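Local coordinates for protein monothiol glutaredoxin-S14, chloroplastic (Arabidopsis thaliana, PDB 3IPZ) that binds a labile iron-sulfur cluster with BOLA1, may donate such clusters to proteins that require them, and may regulate CAX cation transporters, at residues 37-42 and 85-90. Residues are numbered along the deposited sequence; the frame is centred on the assembly and turned at random.
Sequences NTVVQI and GGCDIT
Val39 overlaps both Cys87 and Thr90, one methyl on each. In this thioredoxin-fold glutaredoxin domain, the contact joins helix 34-45, which begins within the CGFS motif, to the first turn of helix 87-96, next to the end of strand 82-85. CG2 of Val39 lies 4.3 Å from CA of Cys87 and 4.5 Å from its SG. CG1 of Val39 meets CG2 of Thr90 at 4.2 Å, methyl against methyl. Val39 also touches Leu22 of strand 20-24 and the loop residue Pro75, so it packs between the sheet and helix 87-96.

Cys87 has its sulfur anti to the backbone N (chi1 -165°). This puts SG beside helix 34-45, 4.4 Å from CB of Thr38. The hydroxyl OG1 of Thr38 is hydrogen-bonded instead to the carbonyl O of Gly34.

The site is close to the active centre. The side chain of Cys87 is about 4 Å from that of Phe35 and about 8 Å from that of Cys33, both inferred to lie at the [2Fe-2S] site shared between dimer partners. Cys87 and Asp88 probably help bind glutathione, as in related glutaredoxins.

Gly86 is the N-cap of helix 87-96. Its carbonyl O accepts two bonds from Thr90, one from the backbone N and one from the hydroxyl. With its hydroxyl held there, Thr90 turns its methyl to Val39. The OG1 to Gly86 O distance is 2.8 Å, and OG1 lies 41° out of the carbonyl plane.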
loop_
_atom_site.group_PDB
_atom_site.type_symbol
_atom_site.label_atom_id
_atom_site.label_comp_id
_atom_site.label_asym_id
_atom_site.label_seq_id
_atom_site.Cartn_x
_atom_site.Cartn_y
_atom_site.Cartn_z
ATOM N N ASN A 37 -6.000 -9.315 3.175
ATOM C CA ASN A 37 -6.641 -9.303 4.482
ATOM C C ASN A 37 -5.641 -9.170 5.637
ATOM O O ASN A 37 -5.879 -8.434 6.596
ATOM C CB ASN A 37 -7.471 -10.569 4.680
ATOM C CG ASN A 37 -8.130 -10.611 6.050
ATOM O OD1 ASN A 37 -8.958 -9.756 6.382
ATOM N ND2 ASN A 37 -7.750 -11.596 6.860
ATOM N N THR A 38 -4.526 -9.887 5.542
ATOM C CA THR A 38 -3.508 -9.836 6.582
ATOM C C THR A 38 -3.017 -8.405 6.813
ATOM O O THR A 38 -2.923 -7.953 7.953
ATOM C CB THR A 38 -2.288 -10.713 6.224
ATOM O OG1 THR A 38 -2.711 -12.065 6.011
ATOM C CG2 THR A 38 -1.262 -10.680 7.355
ATOM N N VAL A 39 -2.705 -7.688 5.736
ATOM C CA VAL A 39 -2.220 -6.321 5.887
ATOM C C VAL A 39 -3.293 -5.422 6.514
ATOM O O VAL A 39 -2.992 -4.634 7.415
ATOM C CB VAL A 39 -1.730 -5.742 4.528
ATOM C CG1 VAL A 39 -1.256 -4.313 4.701
ATOM C CG2 VAL A 39 -0.573 -6.582 3.996
ATOM N N VAL A 40 -4.540 -5.542 6.061
ATOM C CA VAL A 40 -5.612 -4.737 6.632
ATOM C C VAL A 40 -5.690 -5.000 8.139
ATOM O O VAL A 40 -5.732 -4.058 8.949
ATOM C CB VAL A 40 -6.996 -5.065 5.995
ATOM C CG1 VAL A 40 -8.117 -4.491 6.856
ATOM C CG2 VAL A 40 -7.086 -4.479 4.582
ATOM N N GLN A 41 -5.708 -6.275 8.521
ATOM C CA GLN A 41 -5.778 -6.611 9.943
ATOM C C GLN A 41 -4.580 -6.039 10.703
ATOM O O GLN A 41 -4.723 -5.568 11.832
ATOM C CB GLN A 41 -5.868 -8.128 10.146
ATOM C CG GLN A 41 -7.131 -8.770 9.559
ATOM C CD GLN A 41 -8.399 -7.950 9.820
ATOM O OE1 GLN A 41 -8.729 -7.632 10.965
ATOM N NE2 GLN A 41 -9.116 -7.611 8.748
ATOM N N ILE A 42 -3.401 -6.078 10.084
ATOM C CA ILE A 42 -2.210 -5.521 10.717
ATOM C C ILE A 42 -2.505 -4.045 10.987
ATOM O O ILE A 42 -2.353 -3.563 12.110
ATOM C CB ILE A 42 -0.951 -5.568 9.792
ATOM C CG1 ILE A 42 -0.565 -6.997 9.449
ATOM C CG2 ILE A 42 0.215 -4.891 10.465
ATOM C CD1 ILE A 42 -0.258 -7.964 10.629
ATOM N N GLY A 85 6.411 -2.010 1.134
ATOM C CA GLY A 85 6.601 -3.409 0.792
ATOM C C GLY A 85 5.320 -4.172 0.543
ATOM O O GLY A 85 4.223 -3.620 0.697
ATOM N N GLY A 86 5.462 -5.436 0.139
ATOM C CA GLY A 86 4.299 -6.269 -0.103
ATOM C C GLY A 86 3.921 -6.973 1.189
ATOM O O GLY A 86 4.334 -6.556 2.271
ATOM N N CYS A 87 3.160 -8.058 1.080
ATOM C CA CYS A 87 2.729 -8.806 2.255
ATOM C C CYS A 87 3.850 -9.293 3.191
ATOM O O CYS A 87 3.867 -8.928 4.374
ATOM C CB CYS A 87 1.872 -10.005 1.832
ATOM S SG CYS A 87 0.938 -10.740 3.217
ATOM N N ASP A 88 4.777 -10.104 2.668
ATOM C CA ASP A 88 5.865 -10.664 3.475
ATOM C C ASP A 88 6.673 -9.624 4.235
ATOM O O ASP A 88 6.959 -9.790 5.417
ATOM C CB ASP A 88 6.816 -11.502 2.617
ATOM C CG ASP A 88 6.163 -12.745 2.061
ATOM O OD1 ASP A 88 5.499 -13.464 2.839
ATOM O OD2 ASP A 88 6.318 -13.013 0.852
ATOM N N ILE A 89 7.045 -8.554 3.557
ATOM C CA ILE A 89 7.816 -7.508 4.193
ATOM C C ILE A 89 7.011 -6.725 5.243
ATOM O O ILE A 89 7.558 -6.322 6.272
ATOM C CB ILE A 89 8.412 -6.576 3.119
ATOM C CG1 ILE A 89 9.607 -7.287 2.482
ATOM C CG2 ILE A 89 8.823 -5.234 3.718
ATOM C CD1 ILE A 89 10.103 -6.669 1.176
ATOM N N THR A 90 5.714 -6.539 4.998
ATOM C CA THR A 90 4.858 -5.819 5.939
ATOM C C THR A 90 4.611 -6.651 7.194
ATOM O O THR A 90 4.567 -6.122 8.307
ATOM C CB THR A 90 3.480 -5.466 5.318
ATOM O OG1 THR A 90 3.667 -4.659 4.151
ATOM C CG2 THR A 90 2.628 -4.696 6.329
#